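Local coordinates for ABC sugar transporter, periplasmic sugar binding protein (Legionella pneumophila subsp. pneumophila, PDB 3ROT), which probably binds a sugar in the periplasm as the solute-binding component of an ABC-type carbohydrate transporter, at residues E146-G151 with C194-A199. Sequence-based numbering, arbitrary orientation.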
loop_
_atom_site.group_PDB
_atom_site.type_symbol
_atom_site.label_atom_id
_atom_site.label_comp_id
_atom_site.label_asym_id
_atom_site.label_seq_id
_atom_site.Cartn_x
_atom_site.Cartn_y
_atom_site.Cartn_z
ATOM N N GLU A 146 5.530 17.356 -10.449
ATOM C CA GLU A 146 5.415 18.815 -10.560
ATOM C C GLU A 146 4.974 19.155 -11.985
ATOM O O GLU A 146 4.136 20.034 -12.198
ATOM C CB GLU A 146 6.752 19.511 -10.258
ATOM C CG GLU A 146 7.385 19.092 -8.945
ATOM C CD GLU A 146 8.634 19.891 -8.590
ATOM O OE1 GLU A 146 9.443 20.196 -9.499
ATOM O OE2 GLU A 146 8.814 20.194 -7.389
ATOM N N LYS A 147 5.533 18.450 -12.964
ATOM C CA LYS A 147 5.172 18.681 -14.360
ATOM C C LYS A 147 3.703 18.333 -14.600
ATOM O O LYS A 147 3.008 19.038 -15.340
ATOM C CB LYS A 147 6.061 17.854 -15.294
ATOM C CG LYS A 147 7.511 18.316 -15.350
ATOM C CD LYS A 147 7.607 19.721 -15.911
ATOM C CE LYS A 147 9.057 20.164 -16.085
ATOM N NZ LYS A 147 9.146 21.541 -16.667
ATOM N N ARG A 148 3.232 17.252 -13.980
ATOM C CA ARG A 148 1.828 16.850 -14.121
ATOM C C ARG A 148 0.897 17.928 -13.592
ATOM O O ARG A 148 -0.051 18.338 -14.266
ATOM C CB ARG A 148 1.537 15.564 -13.351
ATOM C CG ARG A 148 1.989 14.325 -14.051
ATOM C CD ARG A 148 1.766 13.095 -13.194
ATOM N NE ARG A 148 2.629 12.034 -13.686
ATOM C CZ ARG A 148 2.625 10.785 -13.249
ATOM N NH1 ARG A 148 1.792 10.406 -12.287
ATOM N NH2 ARG A 148 3.464 9.921 -13.786
ATOM N N ALA A 149 1.171 18.363 -12.367
ATOM C CA ALA A 149 0.376 19.396 -11.720
ATOM C C ALA A 149 0.361 20.656 -12.582
ATOM O O ALA A 149 -0.696 21.245 -12.809
ATOM C CB ALA A 149 0.952 19.712 -10.351
ATOM N N TYR A 150 1.535 21.062 -13.060
ATOM C CA TYR A 150 1.637 22.255 -13.890
ATOM C C TYR A 150 0.782 22.113 -15.139
ATOM O O TYR A 150 0.057 23.034 -15.514
ATOM C CB TYR A 150 3.082 22.521 -14.310
ATOM C CG TYR A 150 3.244 23.864 -14.993
ATOM C CD1 TYR A 150 3.329 25.044 -14.250
ATOM C CD2 TYR A 150 3.268 23.959 -16.381
ATOM C CE1 TYR A 150 3.436 26.288 -14.880
ATOM C CE2 TYR A 150 3.370 25.190 -17.022
ATOM C CZ TYR A 150 3.454 26.351 -16.269
ATOM O OH TYR A 150 3.550 27.565 -16.913
ATOM N N GLY A 151 0.879 20.960 -15.789
ATOM C CA GLY A 151 0.088 20.735 -16.982
ATOM C C GLY A 151 -1.401 20.832 -16.702
ATOM O O GLY A 151 -2.162 21.382 -17.493
ATOM N N CYS A 194 -5.836 13.285 -8.838
ATOM C CA CYS A 194 -4.833 12.584 -8.027
ATOM C C CYS A 194 -3.609 12.389 -8.916
ATOM O O CYS A 194 -3.711 11.773 -9.982
ATOM C CB CYS A 194 -5.343 11.226 -7.575
ATOM S SG CYS A 194 -6.774 11.300 -6.488
ATOM N N LEU A 195 -2.464 12.906 -8.478
ATOM C CA LEU A 195 -1.240 12.804 -9.260
ATOM C C LEU A 195 -0.695 11.381 -9.374
ATOM O O LEU A 195 0.046 11.082 -10.301
ATOM C CB LEU A 195 -0.176 13.769 -8.712
ATOM C CG LEU A 195 -0.600 15.250 -8.809
ATOM C CD1 LEU A 195 0.498 16.163 -8.294
ATOM C CD2 LEU A 195 -0.927 15.587 -10.255
ATOM N N THR A 196 -1.053 10.513 -8.429
ATOM C CA THR A 196 -0.654 9.097 -8.487
ATOM C C THR A 196 -1.695 8.292 -7.713
ATOM O O THR A 196 -2.555 8.867 -7.036
ATOM C CB THR A 196 0.723 8.807 -7.847
ATOM O OG1 THR A 196 0.585 8.767 -6.425
ATOM C CG2 THR A 196 1.748 9.868 -8.226
ATOM N N SER A 197 -1.613 6.969 -7.797
ATOM C CA SER A 197 -2.563 6.120 -7.092
ATOM C C SER A 197 -2.393 6.220 -5.572
ATOM O O SER A 197 -3.300 5.863 -4.816
ATOM C CB SER A 197 -2.418 4.668 -7.555
ATOM O OG SER A 197 -1.117 4.179 -7.300
ATOM N N GLN A 198 -1.247 6.715 -5.113
ATOM C CA GLN A 198 -1.028 6.853 -3.668
ATOM C C GLN A 198 -2.001 7.857 -3.049
ATOM O O GLN A 198 -2.331 7.771 -1.862
ATOM C CB GLN A 198 0.394 7.308 -3.375
ATOM C CG GLN A 198 1.473 6.365 -3.863
ATOM C CD GLN A 198 2.815 7.064 -3.925
ATOM O OE1 GLN A 198 2.970 8.086 -4.612
ATOM N NE2 GLN A 198 3.789 6.530 -3.205
ATOM N N ALA A 199 -2.426 8.834 -3.847
ATOM C CA ALA A 199 -3.385 9.821 -3.374
ATOM C C ALA A 199 -4.782 9.226 -3.537
ATOM O O ALA A 199 -5.645 9.383 -2.672
ATOM C CB ALA A 199 -3.271 11.120 -4.187
#
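Arg-148 reaches from its helix to the backbone of Leu-195. Arg-148 NH1 donates a hydrogen bond to Leu-195 O at 2.7 Å. The oxygen lies close to the guanidinium plane, at the edge of the group, and the donor stands almost on the line of the C=O bond (C=O...N angle 177°). The bond is bent at the hydrogen, at 134°. CG of Arg-148 sits anti to the carbonyl carbon (chi1 -79°), and the chain runs extended from CG to NE, which carries the charged end past the Leu-195 side chain to its carbonyl. Beside this bond the two methyls of Leu-195 reach back to the helix. Leu-195 CD2 meets Arg-148 CB at 4.0 Å, and Leu-195 CD1 meets Ala-149 CB at 4.1 Å. Thr-196 CG2 approaches Arg-148 NH1 obliquely at 4.1 Å.

Thr-196 is the N-cap of helix 197-208. Thr-196 OG1 accepts from Gln-198 N at 3.0 Å and donates to Gln-198 OE1 at 3.1 Å, in the carbonyl plane and on a lone pair. Gln-139 NE2 also bonds to that OE1. Arg-148 NH1 has a second partner, a glycerol oxygen. The glycerol probably comes from the crystallisation liquor, but its position is consistent with the sugar pocket of this family, between the two lobes.

The contact joins helix 143-158 to the turn between strand 191-194 and helix 197-208. It lies at the C-terminal edge of the five-stranded parallel sheet in one lobe of the two-lobed periplasmic binding protein fold, the edge facing the cleft. Leu-195 also packs on Ile-152 of helix 143-158 and on Val-135 and Asn-137 of the adjacent strand 132-137.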